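PDB 4XRI: importin-95 from Chaetomium thermophilum, which probably serves as a nuclear transport receptor of the importin-beta family, carrying protein cargo into the nucleus and binding a small GTPase. Local coordinates for residues N799-D804 and A810-S815; G817-L822 and A842-T847. The protein carries 2 engineered substitutions. All coordinates share one frame; numbering follows the deposited sequence.

Interaction 1: N799-D804 and A810-S815; sequences NSIAND and ALMRAS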
# COMPACT_ATOMS: atom_id res chain seq x y z
N ASN A 799 -7.31 31.24 4.33
CA ASN A 799 -7.92 31.14 5.65
C ASN A 799 -8.49 29.76 5.92
O ASN A 799 -8.39 29.23 7.03
CB ASN A 799 -9.01 32.20 5.82
CG ASN A 799 -9.68 32.13 7.17
OD1 ASN A 799 -9.08 32.45 8.19
ND2 ASN A 799 -10.95 31.71 7.18
N SER A 800 -9.09 29.16 4.89
CA SER A 800 -9.66 27.83 5.00
C SER A 800 -8.57 26.81 5.30
O SER A 800 -8.76 25.90 6.12
CB SER A 800 -10.40 27.45 3.71
OG SER A 800 -11.06 26.20 3.85
N ILE A 801 -7.43 26.97 4.65
CA ILE A 801 -6.27 26.12 4.87
C ILE A 801 -5.73 26.29 6.28
O ILE A 801 -5.35 25.32 6.94
CB ILE A 801 -5.16 26.42 3.85
CG1 ILE A 801 -5.64 26.10 2.43
CG2 ILE A 801 -3.90 25.64 4.17
CD1 ILE A 801 -4.67 26.51 1.36
N ALA A 802 -5.70 27.54 6.74
CA ALA A 802 -5.20 27.85 8.07
C ALA A 802 -6.08 27.25 9.16
O ALA A 802 -5.58 26.81 10.20
CB ALA A 802 -5.10 29.36 8.26
N ASN A 803 -7.38 27.21 8.91
CA ASN A 803 -8.33 26.70 9.90
C ASN A 803 -8.54 25.20 9.81
O ASN A 803 -9.33 24.63 10.57
CB ASN A 803 -9.68 27.42 9.75
CG ASN A 803 -9.58 28.91 10.02
OD1 ASN A 803 -8.69 29.37 10.72
ND2 ASN A 803 -10.51 29.67 9.45
N ASP A 804 -7.84 24.55 8.89
CA ASP A 804 -7.94 23.11 8.72
C ASP A 804 -6.66 22.42 9.18
O ASP A 804 -5.62 22.57 8.55
CB ASP A 804 -8.24 22.76 7.25
CG ASP A 804 -8.62 21.30 7.06
OD1 ASP A 804 -8.41 20.48 7.97
OD2 ASP A 804 -9.13 20.97 5.96
N ALA A 810 4.05 20.84 1.80
CA ALA A 810 3.99 21.46 0.48
C ALA A 810 2.87 22.49 0.39
O ALA A 810 3.03 23.54 -0.23
CB ALA A 810 3.82 20.40 -0.60
N LEU A 811 1.74 22.18 1.01
CA LEU A 811 0.58 23.07 0.98
C LEU A 811 0.86 24.36 1.74
O LEU A 811 0.52 25.45 1.29
CB LEU A 811 -0.65 22.37 1.55
CG LEU A 811 -1.92 23.22 1.64
CD1 LEU A 811 -2.28 23.81 0.29
CD2 LEU A 811 -3.08 22.38 2.18
N MET A 812 1.50 24.23 2.90
CA MET A 812 1.84 25.39 3.72
C MET A 812 2.93 26.21 3.05
O MET A 812 2.90 27.44 3.10
CB MET A 812 2.28 24.96 5.12
CG MET A 812 1.24 24.13 5.86
SD MET A 812 -0.43 24.83 5.77
CE MET A 812 -0.23 26.34 6.72
N ARG A 813 3.88 25.54 2.41
CA ARG A 813 4.93 26.22 1.67
C ARG A 813 4.34 27.04 0.53
O ARG A 813 4.63 28.23 0.39
CB ARG A 813 5.96 25.22 1.14
CG ARG A 813 7.10 25.87 0.35
CD ARG A 813 8.25 24.91 0.12
NE ARG A 813 7.88 23.78 -0.73
CZ ARG A 813 7.67 22.54 -0.29
NH1 ARG A 813 7.80 22.27 1.00
NH2 ARG A 813 7.34 21.58 -1.14
N ALA A 814 3.50 26.39 -0.28
CA ALA A 814 2.84 27.04 -1.40
C ALA A 814 1.99 28.23 -0.94
O ALA A 814 1.91 29.24 -1.63
CB ALA A 814 1.98 26.04 -2.15
N SER A 815 1.37 28.08 0.22
CA SER A 815 0.54 29.13 0.80
C SER A 815 1.38 30.35 1.17
O SER A 815 1.02 31.48 0.86
CB SER A 815 -0.21 28.62 2.03
OG SER A 815 -1.06 27.54 1.69
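L811 and I801 open the contact with a branched side chain each, and I801, pointing across from the last turn of helix 791-802, is the residue that L811, M812 and S815 all meet. L811 gives it both of its methyls. CD1 lies against I801 CD1 at 3.8 Å, while CD2 sits 3.9 Å from I801 CG2, so the fork of the leucine spans both branches of the isoleucine as the two side chains cross at a slant. One residue further on, M812 starts off to one side of 799-804, but its chain is bent at chi2 (-47°) and again at chi3 (-67°), and this folding brings SD to 3.9 Å from I801 CG2. The two side chains run past each other in opposite directions, the sulfur alongside the methyl. A turn later comes S815. Its OG lies 3.8 Å from I801 CD1, yet the hydroxyl is spent within its own helix: OG donates to L811 O at 2.7 Å, 32° from the carbonyl plane, on the face opposite to that approached by S815 N. L811 O is thus gripped twice, and the buried hydroxyl is satisfied without a partner from 799-804. No hydrogen bond spans the two segments; M768 of helix 754-780 adds a further apolar neighbour to I801. Two antiparallel helices, joined by a short turn and held through such buried apolar side chains, form the helical hairpin from which HEAT-repeat proteins build their superhelix.

Interaction 2: G817-L822 and A842-T847; sequences GVIGDL and AMIRET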
# COMPACT_ATOMS: atom_id res chain seq x y z
N GLY A 817 4.19 31.07 -0.14
CA GLY A 817 4.62 31.60 -1.42
C GLY A 817 3.61 32.56 -2.01
O GLY A 817 3.97 33.63 -2.49
N VAL A 818 2.33 32.18 -1.96
CA VAL A 818 1.27 33.01 -2.52
C VAL A 818 1.09 34.31 -1.74
O VAL A 818 0.88 35.37 -2.33
CB VAL A 818 -0.07 32.23 -2.56
CG1 VAL A 818 -1.26 33.18 -2.69
CG2 VAL A 818 -0.05 31.25 -3.72
N ILE A 819 1.19 34.22 -0.41
CA ILE A 819 1.12 35.40 0.44
C ILE A 819 2.20 36.41 0.05
O ILE A 819 1.93 37.59 -0.12
CB ILE A 819 1.28 35.03 1.93
CG1 ILE A 819 0.02 34.29 2.42
CG2 ILE A 819 1.53 36.27 2.76
CD1 ILE A 819 0.19 33.69 3.80
N GLY A 820 3.42 35.91 -0.12
CA GLY A 820 4.54 36.74 -0.54
C GLY A 820 4.33 37.30 -1.94
O GLY A 820 4.56 38.49 -2.18
N ASP A 821 3.89 36.44 -2.86
CA ASP A 821 3.61 36.86 -4.23
C ASP A 821 2.58 37.98 -4.27
O ASP A 821 2.74 38.95 -5.01
CB ASP A 821 3.11 35.67 -5.07
CG ASP A 821 4.17 34.62 -5.30
OD1 ASP A 821 5.37 34.96 -5.21
OD2 ASP A 821 3.81 33.46 -5.57
N LEU A 822 1.53 37.85 -3.47
CA LEU A 822 0.48 38.85 -3.41
C LEU A 822 1.00 40.19 -2.91
O LEU A 822 0.60 41.24 -3.40
CB LEU A 822 -0.66 38.37 -2.50
CG LEU A 822 -1.62 37.37 -3.14
CD1 LEU A 822 -2.61 36.83 -2.11
CD2 LEU A 822 -2.35 38.01 -4.31
N ALA A 842 -0.63 34.37 12.35
CA ALA A 842 -0.62 33.07 13.01
C ALA A 842 -0.23 31.96 12.04
O ALA A 842 0.55 31.07 12.38
CB ALA A 842 -1.97 32.78 13.64
N MET A 843 -0.78 32.03 10.83
CA MET A 843 -0.50 31.04 9.79
C MET A 843 0.99 31.00 9.44
O MET A 843 1.59 29.93 9.38
CB MET A 843 -1.32 31.34 8.54
CG MET A 843 -1.28 30.26 7.48
SD MET A 843 -2.16 30.77 5.99
CE MET A 843 -2.19 29.23 5.07
N ILE A 844 1.56 32.18 9.22
CA ILE A 844 2.97 32.30 8.87
C ILE A 844 3.87 31.89 10.02
O ILE A 844 4.82 31.13 9.84
CB ILE A 844 3.31 33.73 8.45
CG1 ILE A 844 2.43 34.16 7.29
CG2 ILE A 844 4.79 33.85 8.09
CD1 ILE A 844 2.66 35.59 6.87
N ARG A 845 3.56 32.40 11.21
CA ARG A 845 4.35 32.10 12.40
C ARG A 845 4.37 30.60 12.68
O ARG A 845 5.41 30.04 13.02
CB ARG A 845 3.81 32.85 13.61
CG ARG A 845 4.62 32.61 14.87
CD ARG A 845 3.83 32.96 16.12
NE ARG A 845 4.37 32.29 17.29
CZ ARG A 845 4.12 31.02 17.61
NH1 ARG A 845 4.65 30.49 18.70
NH2 ARG A 845 3.33 30.29 16.84
N GLU A 846 3.22 29.94 12.52
CA GLU A 846 3.14 28.50 12.71
C GLU A 846 4.02 27.77 11.71
O GLU A 846 4.66 26.77 12.03
CB GLU A 846 1.69 28.01 12.57
CG GLU A 846 1.55 26.50 12.73
CD GLU A 846 0.23 25.99 12.20
OE1 GLU A 846 -0.13 26.33 11.05
OE2 GLU A 846 -0.46 25.24 12.92
N THR A 847 4.05 28.29 10.48
CA THR A 847 4.78 27.65 9.40
C THR A 847 6.29 27.80 9.59
O THR A 847 7.04 26.85 9.36
CB THR A 847 4.39 28.25 8.04
OG1 THR A 847 2.97 28.41 7.97
CG2 THR A 847 4.85 27.33 6.91
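I819 and I844 meet across two helices that are inclined to each other, with M843, the residue before I844, adding its sulfur. Following I819 outward, CB already points at helix 838-849 but is itself too far back to touch it, and the reach comes from the branches beyond. CG2 is the shorter one, set anti to the backbone nitrogen. I819 CG2 comes to 4.3 Å from I844 CD1, a loose methyl-to-methyl approach. CG1 takes the other direction, anti to the carbonyl carbon (chi1 -71°), and makes no close approach of its own, serving as the link to the terminal methyl. With chi2 at 170° the chain is extended there, which sets CD1 at the far end of an extended chain, against helix 838-849. I819 CD1 lies nearest I844 CG1, at 4.2 Å, and M843 SD, at 4.3 Å. The methyl therefore rests between two consecutive residues of the same helix, one offering a methylene and the other a sulfur. M843 gets its sulfur there by being fully stretched, with chi1 (-171°), chi2 and chi3 all anti, so that the thioether passes alongside the isoleucine tip. These approaches are all loose and no hydrogen bond crosses, so the two segments touch lightly through buried apolar atoms, with about 103 Å² buried in all. Other helices complete the surroundings. V868 of helix 855-872 packs on both I819 and I844, and L798 of helix 791-802 also touches I819. The contact thus sits in the C-terminal helical layers, with helix 809-825 lying among helices 754-780, 791-802, 838-849 and 855-872.

Coming from the N terminus, the chain enters this region along helix 791-802, turns, and returns as helix 809-825; interaction 1 closes that short loop. The same helix continues into 817-822, and interaction 2 closes a longer one after the chain has passed helix 832-835 and returned on helix 838-849. The two loops follow in series, neither nesting nor crossing, with helix 809-825 common to both. Their centres are 9 Å apart and they touch: M843 CE lies 3.7 Å from S815 CB, and M812 CB is 3.9 Å from T847 CG2. Helix 838-849 thereby packs on both hairpin helices, with M843 SD also near A802 CB.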